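Local coordinates for TIGR00725 family protein (Thermotoga maritima, PDB 1RCU), which is of unknown function but belongs to the SLOG group of Rossmann-like proteins, whose relatives probably bind or process nucleotide-related ligands, at residues G33-S38 with M70-Q75; E175-W180 with V186-Q191; G137-G142 with Y167-R172. All coordinates share one frame; numbering follows the deposited sequence.

From the N terminus, the chain first forms contact 1. It ties the loop after strand 25-30 to helix 68-79, across a span that includes helix 44-56 and strand 60-63. Contact 3 comes next. It joins the end of helix 129-140 to the loop before strand 176-179, with strand 145-148 and helix 153-157 in between. Contact 2 follows at once and closes the short strand-to-helix connection from 176-179 into helix 182-190. The three follow in series, and none nests in or crosses another. Contacts 2 and 3 touch where Ile176 meets Leu168 and Tyr139. Contact 1 lies on the other side of the chain's centre, with its centre about 23 Å from that of contact 2.

Contact 1: G33-S38 with M70-Q75; sequences GPVNKS and MELVSQ
Val35 packs its two methyl groups against Leu72 and Glu71 on helix 68-79. It sits in a type I beta turn that runs from Pro34 to Lys37. Of all the side chains in 33-38, it alone meets the helix. Val35 CG2 lies 3.5 Å from Leu72 CG, and Val35 CG1 lies 3.5 Å from Leu72 CD2. The two side chains cross at a slant, so both methyls of the valine rest on the branched end of the leucine. Leu72 also touches Val40 and, on helix 44-56, Cys47.

Glu71 covers another side of Val35 CG2. Glu71 CB is 3.8 Å from Val35 CG2. CG stands anti to the backbone N (chi1 -177°) and the chain stays extended, which carries the acid alongside the valine. Glu71 CD then lies 3.9 Å from Val35 CG2, and Glu71 OE2 is 4.0 Å from Val35 CB. With an alanine here, CB would stay, but the packing of CG and the carboxylate against Val35 CG2 would probably be lost, leaving that flank of the methyl less covered.

Within the helix, Ser74 OG donates back to Met70 O at 2.6 Å, on the opposite face of the carbonyl plane from Ser74 N. Asn63 is a further partner of Ser74 OG.

The two segments meet almost wholly through carbon atoms, with Glu71 OE2 only brushing the valine. Glu71 makes no bond to the loop. This is plain packing of the loop after strand 25-30 onto helix 68-79 of the Rossmann-like fold, made by shape and apolar contact rather than polar pairing.

Contact 2: E175-W180 with V186-Q191; sequences EIHQAW and VQIIEQ
Ile188 spans the gap between helix 182-190 and strand 176-179, touching His177, Gln178 and Ala179. This is the last strand-to-helix unit of the Rossmann-like fold. The strand lies at one edge of the parallel sheet in this chain, beside strand 145-148, and the helix doubles back over it. Over the two short segments the axes approach to 9.3 Å, and their directions differ by 143°.

The CB of Ile188 points toward the strand, and the side chain forks there. The CG2 branch stands anti to the backbone N and goes to His177. Ile188 CG2 is 3.7 Å from His177 CD2 and nearly as near to CG of that ring. Ile188 CG2 also meets His177 CB at 4.0 Å. The methyl approaches the imidazole obliquely. The other branch starts at CG1, anti to the carbonyl carbon (chi1 -65°), and carries CD1 further along the strand. There Ile188 CD1 packs on Ala179 CB at 3.8 Å. Ile188 CD1 lies 3.6 Å from Gln178 O, a contact with the strand backbone. Ile188 also touches Ile146 on strand 145-148, so its packing reaches the next strand.

The side chains of His177 and Ile188 run side by side in opposite senses. The imidazole is flanked by Glu175, whose CD sits 3.7 Å above one face, nearer the edge of the ring than its centre. The ring's ND1 makes a weak hydrogen bond to Val145 O. Gln178 turns its CB away from the helix, and its amide oxygen OE1 accepts from Arg149 instead.

Just past the helix end, Gln191 folds back on the previous turn. Gln191 NE2 makes a weak hydrogen bond to Gln187 O at 3.1 Å.

Contact 3: G137-G142 with Y167-R172; sequences GAYALG and YLDNRR
Tyr139, in the last turn of helix 129-140, and Leu168, just before the type I turn from Asp169 to Arg172, bring the two backbones to 7.2 Å between their CA atoms. The helix stops soon after in a Schellman motif, where Gly142 takes a positive phi of 82°.

Tyr139 reaches across with CG anti to its own backbone N (chi1 170°). Leu168 CB sits over the centre of the ring, 3.8 Å from the centroid, in a CH-pi contact. Tyr167 stands at the ring edge, its CD1 4.3 Å from Tyr139 CE2.

The hydroxyl ends on Asp169. Tyr139 OH donates to Asp169 OD2 at 2.5 Å, a short bond, with the ring and carboxylate planes 89° apart. The same OD2 accepts from Arg171 N at 2.9 Å. The two donors reach it from opposite faces of the carboxylate. Tyr139 OH also takes a weak hydrogen bond from Ile173 N. Asp169 OD1 forms a salt bridge with Arg171 NH1 at 3.1 Å. These bonds fix the rotation of the acid, and the arginine would be expected to favour its charged form. Arg172 CG lies over one face of the Tyr167 ring, while the Arg172 guanidinium pairs with Asp164.

The site is also a subunit boundary. Asp169 OD1 accepts from Ile129 N of the second subunit, and Leu168 O from Trp154 there.

The bond from Arg171 N to Asp169 OD2 makes an Asx turn. Here it sits on a type I turn that docks against a helix end at the interface between subunits.

Contact 1: G33-S38 with M70-Q75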
ATOM      1  N   GLY A  33     -12.991  10.160  17.008  1.00 34.10           N
ATOM      2  CA  GLY A  33     -13.082  10.421  18.433  1.00 38.13           C
ATOM      3  C   GLY A  33     -14.441  10.078  19.022  1.00 40.62           C
ATOM      4  O   GLY A  33     -15.367   9.755  18.284  1.00 39.96           O
ATOM      5  N   PRO A  34     -14.607  10.165  20.354  1.00 42.40           N
ATOM      6  CA  PRO A  34     -15.912   9.820  20.917  1.00 43.81           C
ATOM      7  C   PRO A  34     -17.072  10.682  20.434  1.00 44.79           C
ATOM      8  O   PRO A  34     -17.032  11.909  20.444  1.00 44.63           O
ATOM      9  CB  PRO A  34     -15.679   9.926  22.416  1.00 43.24           C
ATOM     10  CG  PRO A  34     -14.791  11.100  22.497  1.00 43.86           C
ATOM     11  CD  PRO A  34     -13.794  10.873  21.358  1.00 42.48           C
ATOM     12  N   VAL A  35     -18.116   9.989  20.013  1.00 47.01           N
ATOM     13  CA  VAL A  35     -19.320  10.600  19.490  1.00 48.58           C
ATOM     14  C   VAL A  35     -20.074  11.459  20.513  1.00 50.15           C
ATOM     15  O   VAL A  35     -20.773  12.403  20.149  1.00 49.56           O
ATOM     16  CB  VAL A  35     -20.225   9.481  18.901  1.00 48.17           C
ATOM     17  CG1 VAL A  35     -21.673   9.712  19.238  1.00 48.40           C
ATOM     18  CG2 VAL A  35     -20.046   9.427  17.398  1.00 48.21           C
ATOM     19  N   ASN A  36     -19.896  11.147  21.790  1.00 52.69           N
ATOM     20  CA  ASN A  36     -20.559  11.842  22.897  1.00 54.88           C
ATOM     21  C   ASN A  36     -19.854  13.086  23.456  1.00 55.16           C
ATOM     22  O   ASN A  36     -20.358  13.721  24.384  1.00 55.26           O
ATOM     23  CB  ASN A  36     -20.778  10.831  24.029  1.00 56.30           C
ATOM     24  CG  ASN A  36     -19.771   9.681  23.983  1.00 58.47           C
ATOM     25  OD1 ASN A  36     -18.564   9.896  23.801  1.00 57.91           O
ATOM     26  ND2 ASN A  36     -20.262   8.456  24.160  1.00 60.22           N
ATOM     27  N   LYS A  37     -18.706  13.448  22.890  1.00 55.61           N
ATOM     28  CA  LYS A  37     -17.963  14.601  23.386  1.00 55.39           C
ATOM     29  C   LYS A  37     -17.545  15.563  22.282  1.00 53.78           C
ATOM     30  O   LYS A  37     -17.659  15.239  21.107  1.00 53.97           O
ATOM     31  CB  LYS A  37     -16.756  14.088  24.178  1.00 56.57           C
ATOM     32  CG  LYS A  37     -17.217  13.126  25.271  1.00 59.89           C
ATOM     33  CD  LYS A  37     -16.129  12.583  26.181  1.00 61.81           C
ATOM     34  CE  LYS A  37     -16.736  11.582  27.172  1.00 63.93           C
ATOM     35  NZ  LYS A  37     -15.838  11.244  28.315  1.00 67.01           N
ATOM     36  N   SER A  38     -17.085  16.752  22.663  1.00 51.76           N
ATOM     37  CA  SER A  38     -16.655  17.748  21.687  1.00 49.95           C
ATOM     38  C   SER A  38     -15.435  17.246  20.926  1.00 48.82           C
ATOM     39  O   SER A  38     -14.678  16.430  21.439  1.00 48.21           O
ATOM     40  CB  SER A  38     -16.305  19.056  22.387  1.00 49.51           C
ATOM     41  OG  SER A  38     -17.449  19.638  22.981  1.00 50.50           O
HETATM   42  N   MSE A  70     -17.957   9.897  11.384  1.00 33.09           N
HETATM   43  CA  MSE A  70     -18.180   8.675  10.609  1.00 33.96           C
HETATM   44  C   MSE A  70     -19.284   7.812  11.219  1.00 33.33           C
HETATM   45  O   MSE A  70     -20.136   7.288  10.505  1.00 33.23           O
HETATM   46  CB  MSE A  70     -16.883   7.852  10.499  1.00 35.57           C
HETATM   47  CG  MSE A  70     -15.742   8.531   9.717  1.00 37.30           C
HETATM   48 SE   MSE A  70     -13.942   7.837  10.137  1.00 41.06          SE
HETATM   49  CE  MSE A  70     -13.761   8.605  11.925  1.00 38.60           C
ATOM     50  N   GLU A  71     -19.283   7.686  12.541  1.00 33.29           N
ATOM     51  CA  GLU A  71     -20.281   6.888  13.225  1.00 31.40           C
ATOM     52  C   GLU A  71     -21.682   7.462  13.109  1.00 30.75           C
ATOM     53  O   GLU A  71     -22.629   6.743  12.818  1.00 31.26           O
ATOM     54  CB  GLU A  71     -19.910   6.744  14.704  1.00 32.23           C
ATOM     55  CG  GLU A  71     -20.856   5.851  15.497  1.00 34.54           C
ATOM     56  CD  GLU A  71     -20.314   5.525  16.875  1.00 36.49           C
ATOM     57  OE1 GLU A  71     -19.152   5.058  16.954  1.00 35.19           O
ATOM     58  OE2 GLU A  71     -21.049   5.730  17.871  1.00 37.94           O
ATOM     59  N   LEU A  72     -21.801   8.765  13.330  1.00 28.93           N
ATOM     60  CA  LEU A  72     -23.082   9.452  13.284  1.00 28.25           C
ATOM     61  C   LEU A  72     -23.713   9.479  11.898  1.00 28.35           C
ATOM     62  O   LEU A  72     -24.929   9.301  11.744  1.00 28.15           O
ATOM     63  CB  LEU A  72     -22.906  10.874  13.808  1.00 27.95           C
ATOM     64  CG  LEU A  72     -22.350  10.925  15.238  1.00 27.65           C
ATOM     65  CD1 LEU A  72     -22.009  12.359  15.595  1.00 28.22           C
ATOM     66  CD2 LEU A  72     -23.359  10.339  16.226  1.00 25.89           C
ATOM     67  N   VAL A  73     -22.889   9.701  10.881  1.00 27.18           N
ATOM     68  CA  VAL A  73     -23.386   9.721   9.523  1.00 26.23           C
ATOM     69  C   VAL A  73     -23.871   8.306   9.196  1.00 27.47           C
ATOM     70  O   VAL A  73     -24.925   8.131   8.569  1.00 28.18           O
ATOM     71  CB  VAL A  73     -22.289  10.174   8.551  1.00 23.42           C
ATOM     72  CG1 VAL A  73     -22.594   9.694   7.153  1.00 22.69           C
ATOM     73  CG2 VAL A  73     -22.203  11.702   8.571  1.00 20.78           C
ATOM     74  N   SER A  74     -23.127   7.301   9.647  1.00 24.85           N
ATOM     75  CA  SER A  74     -23.517   5.927   9.394  1.00 24.55           C
ATOM     76  C   SER A  74     -24.852   5.597  10.069  1.00 25.60           C
ATOM     77  O   SER A  74     -25.721   4.967   9.479  1.00 25.69           O
ATOM     78  CB  SER A  74     -22.420   5.001   9.887  1.00 20.39           C
ATOM     79  OG  SER A  74     -21.214   5.268   9.202  1.00 16.04           O
ATOM     80  N   GLN A  75     -25.004   6.023  11.317  1.00 26.79           N
ATOM     81  CA  GLN A  75     -26.243   5.782  12.048  1.00 27.80           C
ATOM     82  C   GLN A  75     -27.391   6.369  11.233  1.00 26.74           C
ATOM     83  O   GLN A  75     -28.439   5.750  11.060  1.00 25.05           O
ATOM     84  CB  GLN A  75     -26.204   6.458  13.416  1.00 27.64           C
ATOM     85  CG  GLN A  75     -27.386   6.148  14.325  1.00 29.42           C
ATOM     86  CD  GLN A  75     -27.377   7.019  15.571  1.00 32.25           C
ATOM     87  OE1 GLN A  75     -26.381   7.059  16.301  1.00 32.66           O
ATOM     88  NE2 GLN A  75     -28.476   7.719  15.819  1.00 33.35           N
TER

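Contact 2: E175-W180 with V186-Q191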
ATOM      1  N   GLU A 175     -13.187  21.595  -8.681  1.00 25.42           N
ATOM      2  CA  GLU A 175     -13.715  22.623  -7.791  1.00 26.69           C
ATOM      3  C   GLU A 175     -14.063  22.153  -6.378  1.00 27.06           C
ATOM      4  O   GLU A 175     -14.605  21.066  -6.176  1.00 26.42           O
ATOM      5  CB  GLU A 175     -14.953  23.280  -8.414  1.00 28.25           C
ATOM      6  CG  GLU A 175     -15.444  24.490  -7.621  1.00 31.24           C
ATOM      7  CD  GLU A 175     -16.761  25.080  -8.126  1.00 32.79           C
ATOM      8  OE1 GLU A 175     -17.053  24.953  -9.329  1.00 32.10           O
ATOM      9  OE2 GLU A 175     -17.495  25.694  -7.317  1.00 33.72           O
ATOM     10  N   ILE A 176     -13.740  22.983  -5.398  1.00 25.70           N
ATOM     11  CA  ILE A 176     -14.070  22.672  -4.022  1.00 25.26           C
ATOM     12  C   ILE A 176     -15.340  23.451  -3.709  1.00 26.63           C
ATOM     13  O   ILE A 176     -15.302  24.665  -3.537  1.00 28.55           O
ATOM     14  CB  ILE A 176     -12.984  23.140  -3.056  1.00 25.13           C
ATOM     15  CG1 ILE A 176     -11.643  22.490  -3.400  1.00 24.74           C
ATOM     16  CG2 ILE A 176     -13.395  22.811  -1.629  1.00 23.89           C
ATOM     17  CD1 ILE A 176     -11.639  20.979  -3.305  1.00 23.04           C
ATOM     18  N   HIS A 177     -16.470  22.760  -3.650  1.00 26.74           N
ATOM     19  CA  HIS A 177     -17.728  23.430  -3.351  1.00 24.16           C
ATOM     20  C   HIS A 177     -17.901  23.687  -1.849  1.00 23.88           C
ATOM     21  O   HIS A 177     -17.280  23.030  -0.996  1.00 22.56           O
ATOM     22  CB  HIS A 177     -18.904  22.593  -3.866  1.00 24.30           C
ATOM     23  CG  HIS A 177     -18.826  22.287  -5.330  1.00 24.46           C
ATOM     24  ND1 HIS A 177     -17.959  21.353  -5.852  1.00 24.82           N
ATOM     25  CD2 HIS A 177     -19.488  22.819  -6.385  1.00 23.39           C
ATOM     26  CE1 HIS A 177     -18.090  21.323  -7.167  1.00 25.41           C
ATOM     27  NE2 HIS A 177     -19.012  22.203  -7.513  1.00 24.10           N
ATOM     28  N   GLN A 178     -18.761  24.649  -1.537  1.00 24.46           N
ATOM     29  CA  GLN A 178     -19.082  25.021  -0.162  1.00 23.67           C
ATOM     30  C   GLN A 178     -20.604  25.034  -0.006  1.00 24.24           C
ATOM     31  O   GLN A 178     -21.329  25.475  -0.903  1.00 24.66           O
ATOM     32  CB  GLN A 178     -18.537  26.415   0.160  1.00 23.67           C
ATOM     33  CG  GLN A 178     -17.037  26.471   0.199  1.00 24.88           C
ATOM     34  CD  GLN A 178     -16.511  27.838   0.598  1.00 25.86           C
ATOM     35  OE1 GLN A 178     -16.773  28.323   1.706  1.00 27.03           O
ATOM     36  NE2 GLN A 178     -15.745  28.460  -0.289  1.00 22.84           N
ATOM     37  N   ALA A 179     -21.082  24.537   1.130  1.00 24.38           N
ATOM     38  CA  ALA A 179     -22.506  24.504   1.447  1.00 25.52           C
ATOM     39  C   ALA A 179     -22.649  24.786   2.934  1.00 26.27           C
ATOM     40  O   ALA A 179     -21.803  24.385   3.726  1.00 27.15           O
ATOM     41  CB  ALA A 179     -23.096  23.121   1.105  1.00 25.17           C
ATOM     42  N   TRP A 180     -23.708  25.483   3.318  1.00 28.09           N
ATOM     43  CA  TRP A 180     -23.907  25.795   4.729  1.00 28.86           C
ATOM     44  C   TRP A 180     -25.063  25.022   5.313  1.00 29.19           C
ATOM     45  O   TRP A 180     -25.490  25.282   6.429  1.00 31.22           O
ATOM     46  CB  TRP A 180     -24.160  27.288   4.917  1.00 28.10           C
ATOM     47  CG  TRP A 180     -22.969  28.101   4.581  1.00 29.82           C
ATOM     48  CD1 TRP A 180     -22.550  28.484   3.332  1.00 29.41           C
ATOM     49  CD2 TRP A 180     -21.995  28.588   5.498  1.00 29.31           C
ATOM     50  NE1 TRP A 180     -21.364  29.184   3.424  1.00 31.66           N
ATOM     51  CE2 TRP A 180     -21.006  29.259   4.746  1.00 30.34           C
ATOM     52  CE3 TRP A 180     -21.856  28.516   6.891  1.00 33.34           C
ATOM     53  CZ2 TRP A 180     -19.898  29.860   5.344  1.00 33.19           C
ATOM     54  CZ3 TRP A 180     -20.743  29.117   7.494  1.00 34.20           C
ATOM     55  CH2 TRP A 180     -19.782  29.778   6.719  1.00 33.85           C
ATOM     56  N   VAL A 186     -26.604  18.279  -0.555  1.00 31.98           N
ATOM     57  CA  VAL A 186     -27.158  17.278  -1.457  1.00 33.13           C
ATOM     58  C   VAL A 186     -27.614  17.895  -2.769  1.00 32.99           C
ATOM     59  O   VAL A 186     -27.652  17.245  -3.812  1.00 32.51           O
ATOM     60  CB  VAL A 186     -28.351  16.577  -0.821  1.00 34.66           C
ATOM     61  CG1 VAL A 186     -28.833  15.434  -1.703  1.00 35.33           C
ATOM     62  CG2 VAL A 186     -27.955  16.086   0.550  1.00 36.58           C
ATOM     63  N   GLN A 187     -27.972  19.160  -2.702  1.00 34.15           N
ATOM     64  CA  GLN A 187     -28.416  19.890  -3.863  1.00 36.84           C
ATOM     65  C   GLN A 187     -27.259  20.018  -4.849  1.00 36.55           C
ATOM     66  O   GLN A 187     -27.424  19.863  -6.055  1.00 36.97           O
ATOM     67  CB  GLN A 187     -28.892  21.254  -3.389  1.00 39.89           C
ATOM     68  CG  GLN A 187     -29.606  22.089  -4.389  1.00 43.84           C
ATOM     69  CD  GLN A 187     -30.082  23.388  -3.765  1.00 46.24           C
ATOM     70  OE1 GLN A 187     -30.816  23.376  -2.770  1.00 47.69           O
ATOM     71  NE2 GLN A 187     -29.651  24.515  -4.329  1.00 46.78           N
ATOM     72  N   ILE A 188     -26.082  20.299  -4.313  1.00 35.45           N
ATOM     73  CA  ILE A 188     -24.870  20.439  -5.109  1.00 35.23           C
ATOM     74  C   ILE A 188     -24.468  19.087  -5.723  1.00 36.94           C
ATOM     75  O   ILE A 188     -24.015  19.022  -6.867  1.00 36.62           O
ATOM     76  CB  ILE A 188     -23.729  20.989  -4.215  1.00 34.80           C
ATOM     77  CG1 ILE A 188     -24.076  22.401  -3.758  1.00 33.54           C
ATOM     78  CG2 ILE A 188     -22.425  21.024  -4.964  1.00 33.11           C
ATOM     79  CD1 ILE A 188     -23.169  22.939  -2.677  1.00 35.01           C
ATOM     80  N   ILE A 189     -24.639  18.005  -4.966  1.00 38.99           N
ATOM     81  CA  ILE A 189     -24.308  16.670  -5.463  1.00 41.15           C
ATOM     82  C   ILE A 189     -25.209  16.341  -6.645  1.00 43.18           C
ATOM     83  O   ILE A 189     -24.751  15.799  -7.643  1.00 43.36           O
ATOM     84  CB  ILE A 189     -24.531  15.580  -4.389  1.00 40.73           C
ATOM     85  CG1 ILE A 189     -23.595  15.813  -3.200  1.00 40.53           C
ATOM     86  CG2 ILE A 189     -24.299  14.200  -4.986  1.00 40.27           C
ATOM     87  CD1 ILE A 189     -23.894  14.928  -1.988  1.00 39.62           C
ATOM     88  N   GLU A 190     -26.497  16.651  -6.515  1.00 46.11           N
ATOM     89  CA  GLU A 190     -27.446  16.391  -7.586  1.00 49.00           C
ATOM     90  C   GLU A 190     -27.044  17.208  -8.809  1.00 50.07           C
ATOM     91  O   GLU A 190     -27.029  16.708  -9.932  1.00 49.85           O
ATOM     92  CB  GLU A 190     -28.868  16.737  -7.126  1.00 50.32           C
ATOM     93  CG  GLU A 190     -29.353  15.857  -5.984  1.00 52.59           C
ATOM     94  CD  GLU A 190     -30.761  16.195  -5.528  1.00 53.29           C
ATOM     95  OE1 GLU A 190     -31.008  17.354  -5.133  1.00 54.50           O
ATOM     96  OE2 GLU A 190     -31.628  15.298  -5.550  1.00 55.42           O
ATOM     97  N   GLN A 191     -26.691  18.465  -8.572  1.00 52.01           N
ATOM     98  CA  GLN A 191     -26.252  19.363  -9.633  1.00 54.39           C
ATOM     99  C   GLN A 191     -24.946  18.832 -10.238  1.00 55.82           C
ATOM    100  O   GLN A 191     -24.288  19.515 -11.017  1.00 55.07           O
ATOM    101  CB  GLN A 191     -26.010  20.769  -9.059  1.00 56.20           C
ATOM    102  CG  GLN A 191     -27.272  21.511  -8.585  1.00 59.56           C
ATOM    103  CD  GLN A 191     -26.955  22.798  -7.812  1.00 60.41           C
ATOM    104  OE1 GLN A 191     -26.222  23.661  -8.289  1.00 60.88           O
ATOM    105  NE2 GLN A 191     -27.523  22.927  -6.616  1.00 60.89           N
TER

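Contact 3: G137-G142 with Y167-R172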
ATOM      1  N   GLY A 137      -6.341  15.242  -0.778  1.00 21.87           N
ATOM      2  CA  GLY A 137      -6.180  14.038  -1.570  1.00 21.50           C
ATOM      3  C   GLY A 137      -7.298  13.922  -2.582  1.00 20.36           C
ATOM      4  O   GLY A 137      -7.051  13.613  -3.748  1.00 20.80           O
ATOM      5  N   ALA A 138      -8.523  14.178  -2.132  1.00 19.01           N
ATOM      6  CA  ALA A 138      -9.699  14.121  -2.999  1.00 19.94           C
ATOM      7  C   ALA A 138      -9.484  15.001  -4.228  1.00 20.38           C
ATOM      8  O   ALA A 138      -9.764  14.603  -5.367  1.00 21.40           O
ATOM      9  CB  ALA A 138     -10.946  14.584  -2.226  1.00 19.23           C
ATOM     10  N   TYR A 139      -8.978  16.203  -3.975  1.00 20.21           N
ATOM     11  CA  TYR A 139      -8.711  17.178  -5.019  1.00 20.66           C
ATOM     12  C   TYR A 139      -7.620  16.734  -5.999  1.00 21.98           C
ATOM     13  O   TYR A 139      -7.726  16.943  -7.208  1.00 21.00           O
ATOM     14  CB  TYR A 139      -8.345  18.509  -4.370  1.00 20.16           C
ATOM     15  CG  TYR A 139      -7.805  19.544  -5.324  1.00 20.88           C
ATOM     16  CD1 TYR A 139      -6.428  19.652  -5.575  1.00 19.71           C
ATOM     17  CD2 TYR A 139      -8.665  20.416  -5.976  1.00 22.19           C
ATOM     18  CE1 TYR A 139      -5.932  20.590  -6.450  1.00 18.97           C
ATOM     19  CE2 TYR A 139      -8.173  21.379  -6.849  1.00 23.16           C
ATOM     20  CZ  TYR A 139      -6.806  21.455  -7.080  1.00 21.52           C
ATOM     21  OH  TYR A 139      -6.327  22.424  -7.930  1.00 23.17           O
ATOM     22  N   ALA A 140      -6.568  16.117  -5.475  1.00 21.78           N
ATOM     23  CA  ALA A 140      -5.481  15.654  -6.321  1.00 20.38           C
ATOM     24  C   ALA A 140      -5.953  14.535  -7.237  1.00 22.32           C
ATOM     25  O   ALA A 140      -5.374  14.318  -8.294  1.00 24.56           O
ATOM     26  CB  ALA A 140      -4.344  15.172  -5.468  1.00 21.38           C
ATOM     27  N   LEU A 141      -7.012  13.834  -6.828  1.00 22.13           N
ATOM     28  CA  LEU A 141      -7.573  12.717  -7.593  1.00 22.44           C
ATOM     29  C   LEU A 141      -8.734  13.127  -8.531  1.00 22.85           C
ATOM     30  O   LEU A 141      -9.289  12.295  -9.240  1.00 24.88           O
ATOM     31  CB  LEU A 141      -8.056  11.610  -6.630  1.00 22.65           C
ATOM     32  CG  LEU A 141      -7.054  10.912  -5.687  1.00 25.11           C
ATOM     33  CD1 LEU A 141      -7.769   9.802  -4.882  1.00 24.36           C
ATOM     34  CD2 LEU A 141      -5.911  10.309  -6.499  1.00 24.36           C
ATOM     35  N   GLY A 142      -9.107  14.400  -8.516  1.00 21.66           N
ATOM     36  CA  GLY A 142     -10.188  14.852  -9.373  1.00 21.78           C
ATOM     37  C   GLY A 142     -11.593  14.599  -8.837  1.00 22.91           C
ATOM     38  O   GLY A 142     -12.569  14.555  -9.595  1.00 21.52           O
ATOM     39  N   TYR A 167     -10.223  26.558  -5.778  1.00 24.14           N
ATOM     40  CA  TYR A 167      -9.163  25.564  -5.912  1.00 25.30           C
ATOM     41  C   TYR A 167      -8.099  25.421  -4.830  1.00 24.09           C
ATOM     42  O   TYR A 167      -7.837  26.359  -4.076  1.00 22.76           O
ATOM     43  CB  TYR A 167      -8.490  25.750  -7.281  1.00 25.94           C
ATOM     44  CG  TYR A 167      -9.476  25.824  -8.423  1.00 27.36           C
ATOM     45  CD1 TYR A 167     -10.110  24.681  -8.900  1.00 29.95           C
ATOM     46  CD2 TYR A 167      -9.816  27.052  -8.990  1.00 27.75           C
ATOM     47  CE1 TYR A 167     -11.073  24.758  -9.915  1.00 31.91           C
ATOM     48  CE2 TYR A 167     -10.760  27.144 -10.004  1.00 29.56           C
ATOM     49  CZ  TYR A 167     -11.389  26.004 -10.460  1.00 31.90           C
ATOM     50  OH  TYR A 167     -12.361  26.126 -11.432  1.00 33.73           O
ATOM     51  N   LEU A 168      -7.497  24.226  -4.779  1.00 24.56           N
ATOM     52  CA  LEU A 168      -6.458  23.914  -3.806  1.00 25.59           C
ATOM     53  C   LEU A 168      -5.021  23.927  -4.329  1.00 26.71           C
ATOM     54  O   LEU A 168      -4.092  23.668  -3.558  1.00 26.12           O
ATOM     55  CB  LEU A 168      -6.735  22.571  -3.129  1.00 25.20           C
ATOM     56  CG  LEU A 168      -7.343  22.553  -1.712  1.00 24.70           C
ATOM     57  CD1 LEU A 168      -7.541  23.954  -1.205  1.00 20.69           C
ATOM     58  CD2 LEU A 168      -8.651  21.782  -1.703  1.00 20.38           C
ATOM     59  N   ASP A 169      -4.842  24.191  -5.628  1.00 28.41           N
ATOM     60  CA  ASP A 169      -3.509  24.316  -6.258  1.00 30.42           C
ATOM     61  C   ASP A 169      -3.637  24.870  -7.678  1.00 31.38           C
ATOM     62  O   ASP A 169      -4.701  24.783  -8.296  1.00 31.28           O
ATOM     63  CB  ASP A 169      -2.702  22.998  -6.224  1.00 30.03           C
ATOM     64  CG  ASP A 169      -2.911  22.103  -7.445  1.00 30.22           C
ATOM     65  OD1 ASP A 169      -2.135  21.125  -7.578  1.00 29.51           O
ATOM     66  OD2 ASP A 169      -3.835  22.329  -8.248  1.00 30.68           O
ATOM     67  N   ASN A 170      -2.557  25.441  -8.197  1.00 31.18           N
ATOM     68  CA  ASN A 170      -2.603  26.077  -9.514  1.00 32.39           C
ATOM     69  C   ASN A 170      -2.885  25.257 -10.770  1.00 32.12           C
ATOM     70  O   ASN A 170      -2.793  25.779 -11.877  1.00 32.96           O
ATOM     71  CB  ASN A 170      -1.333  26.908  -9.706  1.00 32.48           C
ATOM     72  CG  ASN A 170      -1.235  28.034  -8.699  1.00 33.04           C
ATOM     73  OD1 ASN A 170      -0.214  28.207  -8.039  1.00 33.36           O
ATOM     74  ND2 ASN A 170      -2.307  28.798  -8.564  1.00 32.58           N
ATOM     75  N   ARG A 171      -3.245  23.993 -10.606  1.00 31.53           N
ATOM     76  CA  ARG A 171      -3.559  23.160 -11.750  1.00 31.71           C
ATOM     77  C   ARG A 171      -5.075  23.074 -11.820  1.00 30.94           C
ATOM     78  O   ARG A 171      -5.640  22.482 -12.740  1.00 29.78           O
ATOM     79  CB  ARG A 171      -2.937  21.770 -11.580  1.00 33.90           C
ATOM     80  CG  ARG A 171      -1.422  21.788 -11.438  1.00 38.05           C
ATOM     81  CD  ARG A 171      -0.792  20.505 -11.972  1.00 43.01           C
ATOM     82  NE  ARG A 171       0.572  20.300 -11.471  1.00 46.35           N
ATOM     83  CZ  ARG A 171       0.858  19.905 -10.230  1.00 45.35           C
ATOM     84  NH1 ARG A 171      -0.121  19.664  -9.359  1.00 44.30           N
ATOM     85  NH2 ARG A 171       2.121  19.755  -9.859  1.00 44.87           N
ATOM     86  N   ARG A 172      -5.712  23.684 -10.823  1.00 30.23           N
ATOM     87  CA  ARG A 172      -7.161  23.718 -10.691  1.00 31.66           C
ATOM     88  C   ARG A 172      -7.826  22.410 -11.086  1.00 31.31           C
ATOM     89  O   ARG A 172      -8.767  22.393 -11.868  1.00 32.49           O
ATOM     90  CB  ARG A 172      -7.737  24.850 -11.538  1.00 35.72           C
ATOM     91  CG  ARG A 172      -7.306  26.232 -11.113  1.00 39.48           C
ATOM     92  CD  ARG A 172      -6.408  26.865 -12.153  1.00 47.41           C
ATOM     93  NE  ARG A 172      -5.824  28.114 -11.670  1.00 52.42           N
ATOM     94  CZ  ARG A 172      -6.530  29.209 -11.393  1.00 53.37           C
ATOM     95  NH1 ARG A 172      -7.849  29.209 -11.558  1.00 52.48           N
ATOM     96  NH2 ARG A 172      -5.918  30.297 -10.938  1.00 52.90           N
TER